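PDB 2NSC: trigger factor from Thermotoga maritima, which probably acts as a chaperone and peptidyl-prolyl cis-trans isomerase for newly made proteins, this chain being its N-terminal, ribosome-binding domain. Local coordinates for residues Met1-Asp9 with Leu15-Glu23; Gln63-Ile74 with Pro87-Asp96. All coordinates share one frame; numbering follows the deposited sequence.

Contact 1 of 2, residues Met1-Asp9 with Leu15-Glu23; sequences MEVKELERD and LEYVFGAEE
Met-1 folds its thioether against Tyr-17 of the neighbouring strand and Phe-19 just past its end, while its amino group faces a carboxylate. Its extended first two torsions (chi1 172°) bring SD to the edge of the Tyr-17 ring, in plane and 3.8 Å from Tyr-17 CD1, a Met-aromatic contact; the bend at chi3 turns CE toward the Phe-19 ring. Val-3 CG2 covers a face of Tyr-17, 3.8 Å from the ring centroid, a CH-pi contact; Tyr-17 OH turns to Thr-77. Leu-15 continues this side, its CB 3.9 Å from Val-3 CG2 and its CD2 4.0 Å from Glu-5 CB. On the other side Glu-16, with CG anti to the backbone N (chi1 179°), sets CB 3.9 Å from Leu-6 CG. Its backbone pairs reciprocally with Lys-4, Glu-16 N to Lys-4 O being 2.8 Å and nearly straight (174°); Glu-2 and Val-18 pair likewise. Glu-23 forms a salt bridge with Met-1 N, though weak and with OE2 less surely placed; OE1 takes the N-H of Gly-20, the helix N-cap residue, at 2.9 Å. A glutamine in place of Glu-23 would probably leave the terminal ammonium without its opposite charge. In this beta hairpin, then, amides set the register, Val-3, Leu-15 and Tyr-17, with Met-1 at the end, form the mostly apolar side, and a less certain charge pairing may link the chain start to helix 21-36.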
loop_
_atom_site.group_PDB
_atom_site.type_symbol
_atom_site.label_atom_id
_atom_site.label_comp_id
_atom_site.label_asym_id
_atom_site.label_seq_id
_atom_site.Cartn_x
_atom_site.Cartn_y
_atom_site.Cartn_z
ATOM N N MET A 1 -3.039 -7.805 9.518
ATOM C CA MET A 1 -3.134 -6.340 9.799
ATOM C C MET A 1 -2.966 -6.112 11.292
ATOM O O MET A 1 -3.565 -6.816 12.091
ATOM C CB MET A 1 -4.487 -5.805 9.338
ATOM C CG MET A 1 -4.787 -4.368 9.725
ATOM S SD MET A 1 -6.533 -3.958 9.494
ATOM C CE MET A 1 -6.514 -3.372 7.828
ATOM N N GLU A 2 -2.155 -5.127 11.661
ATOM C CA GLU A 2 -1.931 -4.812 13.070
ATOM C C GLU A 2 -2.156 -3.326 13.326
ATOM O O GLU A 2 -1.484 -2.489 12.730
ATOM C CB GLU A 2 -0.512 -5.244 13.493
ATOM C CG GLU A 2 -0.242 -6.745 13.245
ATOM C CD GLU A 2 1.002 -7.289 13.949
ATOM O OE1 GLU A 2 2.118 -6.757 13.709
ATOM O OE2 GLU A 2 0.862 -8.273 14.723
ATOM N N VAL A 3 -3.096 -2.992 14.199
ATOM C CA VAL A 3 -3.336 -1.585 14.532
ATOM C C VAL A 3 -2.801 -1.212 15.919
ATOM O O VAL A 3 -2.979 -1.941 16.889
ATOM C CB VAL A 3 -4.830 -1.207 14.409
ATOM C CG1 VAL A 3 -5.659 -2.000 15.387
ATOM C CG2 VAL A 3 -5.030 0.283 14.656
ATOM N N LYS A 4 -2.139 -0.071 16.008
ATOM C CA LYS A 4 -1.558 0.354 17.263
ATOM C C LYS A 4 -2.077 1.753 17.571
ATOM O O LYS A 4 -2.077 2.622 16.701
ATOM C CB LYS A 4 -0.018 0.306 17.167
ATOM C CG LYS A 4 0.719 0.930 18.338
ATOM C CD LYS A 4 2.214 1.042 18.079
ATOM C CE LYS A 4 2.917 1.768 19.226
ATOM N NZ LYS A 4 4.360 2.062 18.893
ATOM N N GLU A 5 -2.539 1.969 18.798
ATOM C CA GLU A 5 -2.977 3.309 19.203
ATOM C C GLU A 5 -1.750 4.156 19.544
ATOM O O GLU A 5 -1.045 3.864 20.497
ATOM C CB GLU A 5 -3.960 3.250 20.376
ATOM C CG GLU A 5 -4.493 4.608 20.791
ATOM C CD GLU A 5 -5.481 4.543 21.956
ATOM O OE1 GLU A 5 -6.547 3.934 21.815
ATOM O OE2 GLU A 5 -5.204 5.128 23.018
ATOM N N LEU A 6 -1.491 5.196 18.758
ATOM C CA LEU A 6 -0.345 6.074 19.020
ATOM C C LEU A 6 -0.632 7.072 20.136
ATOM O O LEU A 6 0.256 7.402 20.922
ATOM C CB LEU A 6 0.096 6.805 17.750
ATOM C CG LEU A 6 0.615 5.969 16.580
ATOM C CD1 LEU A 6 1.015 6.881 15.411
ATOM C CD2 LEU A 6 1.800 5.092 17.014
ATOM N N GLU A 7 -1.866 7.565 20.197
ATOM C CA GLU A 7 -2.267 8.465 21.268
ATOM C C GLU A 7 -3.766 8.650 21.356
ATOM O O GLU A 7 -4.501 8.497 20.363
ATOM C CB GLU A 7 -1.559 9.829 21.182
ATOM C CG GLU A 7 -2.074 10.776 20.125
ATOM C CD GLU A 7 -1.309 12.094 20.090
ATOM O OE1 GLU A 7 -1.187 12.746 21.144
ATOM O OE2 GLU A 7 -0.830 12.489 19.009
ATOM N N ARG A 8 -4.195 8.978 22.570
ATOM C CA ARG A 8 -5.554 9.362 22.851
ATOM C C ARG A 8 -5.514 10.767 23.424
ATOM O O ARG A 8 -4.778 11.044 24.372
ATOM C CB ARG A 8 -6.169 8.387 23.850
ATOM C CG ARG A 8 -7.612 8.651 24.154
ATOM C CD ARG A 8 -8.187 7.527 24.997
ATOM N NE ARG A 8 -8.902 6.522 24.199
ATOM C CZ ARG A 8 -10.142 6.679 23.721
ATOM N NH1 ARG A 8 -10.812 7.811 23.927
ATOM N NH2 ARG A 8 -10.708 5.706 23.017
ATOM N N ASP A 9 -6.293 11.659 22.829
ATOM C CA ASP A 9 -6.359 13.026 23.289
ATOM C C ASP A 9 -7.816 13.446 23.327
ATOM O O ASP A 9 -8.351 13.967 22.341
ATOM C CB ASP A 9 -5.523 13.929 22.374
ATOM C CG ASP A 9 -5.758 15.415 22.634
ATOM O OD1 ASP A 9 -6.110 15.790 23.784
ATOM O OD2 ASP A 9 -5.600 16.203 21.673
ATOM N N LEU A 15 -4.376 6.267 15.258
ATOM C CA LEU A 15 -4.184 4.842 15.100
ATOM C C LEU A 15 -3.249 4.635 13.940
ATOM O O LEU A 15 -3.398 5.293 12.908
ATOM C CB LEU A 15 -5.514 4.150 14.797
ATOM C CG LEU A 15 -6.669 4.295 15.804
ATOM C CD1 LEU A 15 -7.923 3.669 15.207
ATOM C CD2 LEU A 15 -6.329 3.621 17.118
ATOM N N GLU A 16 -2.298 3.726 14.117
ATOM C CA GLU A 16 -1.364 3.363 13.079
ATOM C C GLU A 16 -1.621 1.935 12.619
ATOM O O GLU A 16 -1.452 0.979 13.402
ATOM C CB GLU A 16 0.055 3.468 13.610
ATOM C CG GLU A 16 1.102 3.072 12.593
ATOM C CD GLU A 16 2.487 3.289 13.129
ATOM O OE1 GLU A 16 2.909 2.482 13.989
ATOM O OE2 GLU A 16 3.151 4.271 12.697
ATOM N N TYR A 17 -2.020 1.798 11.354
ATOM C CA TYR A 17 -2.305 0.499 10.741
ATOM C C TYR A 17 -1.065 0.032 10.000
ATOM O O TYR A 17 -0.545 0.751 9.168
ATOM C CB TYR A 17 -3.485 0.614 9.764
ATOM C CG TYR A 17 -4.826 0.747 10.439
ATOM C CD1 TYR A 17 -5.674 -0.364 10.552
ATOM C CD2 TYR A 17 -5.242 1.960 11.005
ATOM C CE1 TYR A 17 -6.929 -0.271 11.187
ATOM C CE2 TYR A 17 -6.494 2.078 11.659
ATOM C CZ TYR A 17 -7.330 0.953 11.741
ATOM O OH TYR A 17 -8.552 1.023 12.346
ATOM N N VAL A 18 -0.591 -1.167 10.320
ATOM C CA VAL A 18 0.536 -1.800 9.628
ATOM C C VAL A 18 -0.003 -3.028 8.890
ATOM O O VAL A 18 -0.618 -3.913 9.497
ATOM C CB VAL A 18 1.637 -2.219 10.631
ATOM C CG1 VAL A 18 2.779 -2.976 9.930
ATOM C CG2 VAL A 18 2.185 -0.990 11.365
ATOM N N PHE A 19 0.236 -3.071 7.585
ATOM C CA PHE A 19 -0.348 -4.084 6.728
ATOM C C PHE A 19 0.671 -5.167 6.407
ATOM O O PHE A 19 1.847 -4.877 6.178
ATOM C CB PHE A 19 -0.902 -3.459 5.441
ATOM C CG PHE A 19 -1.944 -2.406 5.687
ATOM C CD1 PHE A 19 -3.273 -2.758 5.872
ATOM C CD2 PHE A 19 -1.591 -1.056 5.784
ATOM C CE1 PHE A 19 -4.249 -1.775 6.120
ATOM C CE2 PHE A 19 -2.554 -0.082 6.019
ATOM C CZ PHE A 19 -3.893 -0.441 6.202
ATOM N N GLY A 20 0.195 -6.413 6.388
ATOM C CA GLY A 20 1.038 -7.564 6.138
ATOM C C GLY A 20 1.195 -7.864 4.658
ATOM O O GLY A 20 0.515 -7.270 3.826
ATOM N N ALA A 21 2.093 -8.790 4.341
ATOM C CA ALA A 21 2.386 -9.165 2.958
ATOM C C ALA A 21 1.155 -9.623 2.143
ATOM O O ALA A 21 1.070 -9.358 0.939
ATOM C CB ALA A 21 3.487 -10.251 2.931
ATOM N N GLU A 22 0.214 -10.308 2.785
ATOM C CA GLU A 22 -0.949 -10.833 2.066
ATOM C C GLU A 22 -1.908 -9.711 1.636
ATOM O O GLU A 22 -2.401 -9.707 0.507
ATOM C CB GLU A 22 -1.668 -11.885 2.912
ATOM C CG GLU A 22 -2.959 -12.444 2.293
ATOM C CD GLU A 22 -2.781 -13.014 0.874
ATOM O OE1 GLU A 22 -2.039 -14.020 0.702
ATOM O OE2 GLU A 22 -3.411 -12.466 -0.070
ATOM N N GLU A 23 -2.138 -8.758 2.544
ATOM C CA GLU A 23 -3.002 -7.611 2.326
ATOM C C GLU A 23 -2.435 -6.716 1.246
ATOM O O GLU A 23 -3.177 -6.179 0.424
ATOM C CB GLU A 23 -3.139 -6.821 3.624
ATOM C CG GLU A 23 -3.958 -7.557 4.660
ATOM C CD GLU A 23 -3.781 -6.999 6.045
ATOM O OE1 GLU A 23 -2.653 -6.577 6.389
ATOM O OE2 GLU A 23 -4.785 -6.978 6.793
#

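Contact 2 of 2, residues Gln63-Ile74 with Pro87-Asp96; sequences QEYTLDFLMDLI and PIVTERELKD
Arg-92 lays its guanidinium beneath Leu-67 and turns the edge of that group to acceptors of helix 62-71. Leu-67 CB sits over the centre of one face, 3.7 Å from Arg-92 CZ, while a bend at chi3 (46°) carries the planar end along the helix surface. NH2 gives a salt bridge to Glu-64 OE1 at 2.8 Å; the oxygen lies nearly in the guanidinium plane, but the nitrogen stands above the carboxylate plane. A second bond from NH2 reaches Glu-64 O, in the carbonyl plane on a lone pair, so this oxygen accepts from Arg-92 as well as from Asp-68 N. NH1 meets Asp-68 OD1 at 3.0 Å on the anti side of the carboxylate, tilted 29° out of its plane, and donates weakly to Met-71 SD. Water 2 joins Arg-92 NE to Glu-64 OE1, giving all three guanidinium nitrogens a partner.

The close apolar part follows at Leu-94, whose CB lies 4.0 Å from Leu-67 CD1 and whose CD1 lies 3.8 Å from CG2 of buried Thr-66. The amide end of Gln-63 is loosely held, although its chain packs on Leu-94 CD2: NE2 makes a weak bond to exposed Asp-96 OD2, amide and carboxylate planes 85° apart, and water 1 links it to Leu-94 O. At the other end Met-71 and Val-89 meet tip to tip, SD 3.8 Å from CG2, before the looser Ile-74 CG2 and Pro-87 CG, 4.4 Å apart. Without strand-type backbone pairing, the Glu-64, Asp-68 and Arg-92 salt-bridge network, the Glu-64 carbonyl and Leu-94 packing together hold this extended segment to the helix.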
loop_
_atom_site.group_PDB
_atom_site.type_symbol
_atom_site.label_atom_id
_atom_site.label_comp_id
_atom_site.label_asym_id
_atom_site.label_seq_id
_atom_site.Cartn_x
_atom_site.Cartn_y
_atom_site.Cartn_z
ATOM N N GLN A 63 2.604 2.381 -6.176
ATOM C CA GLN A 63 2.464 2.292 -4.721
ATOM C C GLN A 63 1.323 3.144 -4.185
ATOM O O GLN A 63 0.687 2.779 -3.202
ATOM C CB GLN A 63 3.725 2.800 -4.011
ATOM C CG GLN A 63 4.991 2.031 -4.195
ATOM C CD GLN A 63 6.081 2.559 -3.274
ATOM O OE1 GLN A 63 5.847 3.461 -2.441
ATOM N NE2 GLN A 63 7.274 1.983 -3.391
ATOM N N GLU A 64 1.120 4.317 -4.791
ATOM C CA GLU A 64 0.055 5.231 -4.377
ATOM C C GLU A 64 -1.305 4.556 -4.511
ATOM O O GLU A 64 -2.145 4.664 -3.612
ATOM C CB GLU A 64 0.086 6.514 -5.206
ATOM C CG GLU A 64 1.356 7.342 -5.003
ATOM C CD GLU A 64 1.663 7.623 -3.518
ATOM O OE1 GLU A 64 0.738 7.993 -2.744
ATOM O OE2 GLU A 64 2.848 7.476 -3.133
ATOM N N TYR A 65 -1.502 3.856 -5.630
ATOM C CA TYR A 65 -2.730 3.093 -5.873
ATOM C C TYR A 65 -2.841 1.928 -4.903
ATOM O O TYR A 65 -3.921 1.647 -4.367
ATOM C CB TYR A 65 -2.797 2.613 -7.334
ATOM C CG TYR A 65 -3.209 3.700 -8.316
ATOM C CD1 TYR A 65 -4.508 4.246 -8.279
ATOM C CD2 TYR A 65 -2.301 4.207 -9.270
ATOM C CE1 TYR A 65 -4.915 5.258 -9.183
ATOM C CE2 TYR A 65 -2.704 5.248 -10.179
ATOM C CZ TYR A 65 -4.013 5.752 -10.124
ATOM O OH TYR A 65 -4.439 6.744 -10.992
ATOM N N THR A 66 -1.711 1.265 -4.657
ATOM C CA THR A 66 -1.671 0.199 -3.657
ATOM C C THR A 66 -2.097 0.710 -2.284
ATOM O O THR A 66 -2.915 0.082 -1.613
ATOM C CB THR A 66 -0.303 -0.514 -3.598
ATOM O OG1 THR A 66 0.006 -1.039 -4.898
ATOM C CG2 THR A 66 -0.347 -1.679 -2.617
ATOM N N LEU A 67 -1.579 1.864 -1.880
ATOM C CA LEU A 67 -1.937 2.424 -0.596
ATOM C C LEU A 67 -3.398 2.853 -0.560
ATOM O O LEU A 67 -4.046 2.701 0.475
ATOM C CB LEU A 67 -1.013 3.588 -0.249
ATOM C CG LEU A 67 0.361 3.185 0.256
ATOM C CD1 LEU A 67 1.345 4.337 0.035
ATOM C CD2 LEU A 67 0.301 2.751 1.728
ATOM N N ASP A 68 -3.926 3.377 -1.673
ATOM C CA ASP A 68 -5.365 3.737 -1.758
ATOM C C ASP A 68 -6.238 2.551 -1.372
ATOM O O ASP A 68 -7.158 2.682 -0.584
ATOM C CB ASP A 68 -5.770 4.157 -3.175
ATOM C CG ASP A 68 -5.327 5.569 -3.529
ATOM O OD1 ASP A 68 -5.049 6.370 -2.607
ATOM O OD2 ASP A 68 -5.254 5.879 -4.739
ATOM N N PHE A 69 -5.951 1.391 -1.959
ATOM C CA PHE A 69 -6.738 0.208 -1.669
ATOM C C PHE A 69 -6.493 -0.364 -0.268
ATOM O O PHE A 69 -7.402 -0.943 0.331
ATOM C CB PHE A 69 -6.599 -0.836 -2.781
ATOM C CG PHE A 69 -7.372 -0.476 -4.025
ATOM C CD1 PHE A 69 -8.764 -0.599 -4.048
ATOM C CD2 PHE A 69 -6.715 0.040 -5.151
ATOM C CE1 PHE A 69 -9.488 -0.240 -5.193
ATOM C CE2 PHE A 69 -7.415 0.401 -6.281
ATOM C CZ PHE A 69 -8.802 0.274 -6.314
ATOM N N LEU A 70 -5.288 -0.196 0.269
ATOM C CA LEU A 70 -5.062 -0.596 1.650
ATOM C C LEU A 70 -5.927 0.254 2.581
ATOM O O LEU A 70 -6.516 -0.268 3.519
ATOM C CB LEU A 70 -3.589 -0.512 2.044
ATOM C CG LEU A 70 -2.636 -1.590 1.520
ATOM C CD1 LEU A 70 -1.242 -1.181 1.921
ATOM C CD2 LEU A 70 -2.973 -2.999 2.067
ATOM N N MET A 71 -5.999 1.553 2.296
ATOM C CA MET A 71 -6.811 2.492 3.060
ATOM C C MET A 71 -8.249 2.010 3.172
ATOM O O MET A 71 -8.906 2.266 4.173
ATOM C CB MET A 71 -6.769 3.890 2.426
ATOM C CG MET A 71 -5.729 4.831 3.015
ATOM S SD MET A 71 -5.474 6.369 2.042
ATOM C CE MET A 71 -7.150 6.902 1.638
ATOM N N ASP A 72 -8.722 1.277 2.166
ATOM C CA ASP A 72 -10.101 0.768 2.151
ATOM C C ASP A 72 -10.357 -0.373 3.137
ATOM O O ASP A 72 -11.472 -0.883 3.216
ATOM C CB ASP A 72 -10.497 0.285 0.737
ATOM C CG ASP A 72 -10.563 1.414 -0.291
ATOM O OD1 ASP A 72 -10.542 2.610 0.102
ATOM O OD2 ASP A 72 -10.660 1.095 -1.505
ATOM N N LEU A 73 -9.329 -0.805 3.856
ATOM C CA LEU A 73 -9.512 -1.873 4.822
ATOM C C LEU A 73 -9.884 -1.276 6.165
ATOM O O LEU A 73 -10.440 -1.957 7.032
ATOM C CB LEU A 73 -8.242 -2.711 4.959
ATOM C CG LEU A 73 -7.843 -3.599 3.781
ATOM C CD1 LEU A 73 -6.501 -4.245 4.052
ATOM C CD2 LEU A 73 -8.930 -4.667 3.473
ATOM N N ILE A 74 -9.585 0.007 6.311
ATOM C CA ILE A 74 -9.657 0.673 7.594
ATOM C C ILE A 74 -11.089 0.819 8.129
ATOM O O ILE A 74 -11.364 0.305 9.202
ATOM C CB ILE A 74 -8.885 1.997 7.604
ATOM C CG1 ILE A 74 -7.412 1.718 7.277
ATOM C CG2 ILE A 74 -9.044 2.700 8.984
ATOM C CD1 ILE A 74 -6.540 2.947 7.217
ATOM N N PRO A 87 -12.310 8.463 9.058
ATOM C CA PRO A 87 -10.929 8.602 9.491
ATOM C C PRO A 87 -10.177 9.584 8.588
ATOM O O PRO A 87 -10.379 9.592 7.374
ATOM C CB PRO A 87 -10.364 7.197 9.302
ATOM C CG PRO A 87 -11.553 6.305 9.332
ATOM C CD PRO A 87 -12.659 7.072 8.725
ATOM N N ILE A 88 -9.326 10.412 9.188
ATOM C CA ILE A 88 -8.499 11.354 8.455
ATOM C C ILE A 88 -7.101 10.753 8.363
ATOM O O ILE A 88 -6.488 10.437 9.376
ATOM C CB ILE A 88 -8.497 12.745 9.142
ATOM C CG1 ILE A 88 -9.870 13.402 8.973
ATOM C CG2 ILE A 88 -7.408 13.654 8.559
ATOM C CD1 ILE A 88 -10.215 14.444 10.022
ATOM N N VAL A 89 -6.618 10.590 7.137
ATOM C CA VAL A 89 -5.297 10.033 6.896
ATOM C C VAL A 89 -4.255 11.116 7.134
ATOM O O VAL A 89 -4.285 12.160 6.486
ATOM C CB VAL A 89 -5.177 9.483 5.456
ATOM C CG1 VAL A 89 -3.721 9.089 5.138
ATOM C CG2 VAL A 89 -6.120 8.265 5.260
ATOM N N THR A 90 -3.337 10.874 8.062
ATOM C CA THR A 90 -2.295 11.849 8.374
ATOM C C THR A 90 -0.898 11.401 7.914
ATOM O O THR A 90 0.046 12.198 7.887
ATOM C CB THR A 90 -2.287 12.195 9.877
ATOM O OG1 THR A 90 -2.128 10.987 10.632
ATOM C CG2 THR A 90 -3.637 12.912 10.282
ATOM N N GLU A 91 -0.775 10.127 7.550
ATOM C CA GLU A 91 0.476 9.590 7.045
ATOM C C GLU A 91 0.246 8.301 6.250
ATOM O O GLU A 91 -0.577 7.478 6.636
ATOM C CB GLU A 91 1.421 9.296 8.206
ATOM C CG GLU A 91 2.829 8.920 7.790
ATOM C CD GLU A 91 3.813 8.947 8.956
ATOM O OE1 GLU A 91 3.468 8.426 10.044
ATOM O OE2 GLU A 91 4.931 9.485 8.775
ATOM N N ARG A 92 1.007 8.137 5.167
ATOM C CA ARG A 92 1.030 6.908 4.349
ATOM C C ARG A 92 2.458 6.547 4.030
ATOM O O ARG A 92 3.294 7.431 3.821
ATOM C CB ARG A 92 0.295 7.121 3.027
ATOM C CG ARG A 92 -1.216 6.938 3.134
ATOM C CD ARG A 92 -2.008 7.715 2.046
ATOM N NE ARG A 92 -1.487 7.584 0.683
ATOM C CZ ARG A 92 -2.172 7.061 -0.329
ATOM N NH1 ARG A 92 -3.405 6.612 -0.126
ATOM N NH2 ARG A 92 -1.629 6.990 -1.542
ATOM N N GLU A 93 2.738 5.251 3.951
ATOM C CA GLU A 93 4.081 4.787 3.653
ATOM C C GLU A 93 4.042 3.354 3.118
ATOM O O GLU A 93 3.388 2.498 3.693
ATOM C CB GLU A 93 4.926 4.867 4.936
ATOM C CG GLU A 93 6.386 4.437 4.804
ATOM C CD GLU A 93 7.052 4.309 6.183
ATOM O OE1 GLU A 93 6.983 3.210 6.801
ATOM O OE2 GLU A 93 7.618 5.324 6.666
ATOM N N LEU A 94 4.719 3.108 2.004
ATOM C CA LEU A 94 4.952 1.746 1.534
ATOM C C LEU A 94 6.441 1.566 1.219
ATOM O O LEU A 94 7.014 2.375 0.502
ATOM C CB LEU A 94 4.098 1.432 0.307
ATOM C CG LEU A 94 4.030 -0.049 -0.108
ATOM C CD1 LEU A 94 2.723 -0.351 -0.772
ATOM C CD2 LEU A 94 5.157 -0.440 -1.023
ATOM N N LYS A 95 7.059 0.517 1.771
ATOM C CA LYS A 95 8.473 0.184 1.480
ATOM C C LYS A 95 8.533 -1.166 0.774
ATOM O O LYS A 95 8.087 -2.186 1.327
ATOM C CB LYS A 95 9.309 0.087 2.763
ATOM C CG LYS A 95 9.241 1.290 3.707
ATOM C CD LYS A 95 9.764 2.525 3.028
ATOM C CE LYS A 95 9.738 3.728 3.947
ATOM N NZ LYS A 95 10.102 4.940 3.161
ATOM N N ASP A 96 9.079 -1.182 -0.439
ATOM C CA ASP A 96 9.220 -2.433 -1.180
ATOM C C ASP A 96 10.186 -3.374 -0.468
ATOM O O ASP A 96 10.966 -2.957 0.400
ATOM C CB ASP A 96 9.703 -2.182 -2.609
ATOM C CG ASP A 96 8.623 -1.585 -3.500
ATOM O OD1 ASP A 96 7.443 -2.046 -3.448
ATOM O OD2 ASP A 96 8.962 -0.657 -4.274
HETATM O O HOH W 1 8.869 3.203 -1.291
HETATM O O HOH W 2 1.217 8.679 -0.048
#

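How the contacts relate
Contact 1 closes before contact 2 opens, so the two follow in series along this N-terminal domain, with centres about 11 Å apart. Contact 1 belongs to the hairpin of strands 2-9 and 12-18 and the start of helix 21-36; contact 2 pairs helix 62-71 with the extended segment 87-96. They touch directly: Met-1 CE lies 3.4 Å from Leu-73 CB, and Tyr-17 CZ is 3.7 Å from Ile-74 CG2. Leu-70 also meets Phe-19 and Glu-23, and packs on Ala-27 of helix 21-36. The end of helix 62-71 and the turn after it therefore lie between segment 87-96 and the hairpin with the start of helix 21-36, joining pieces distant in sequence into one unit.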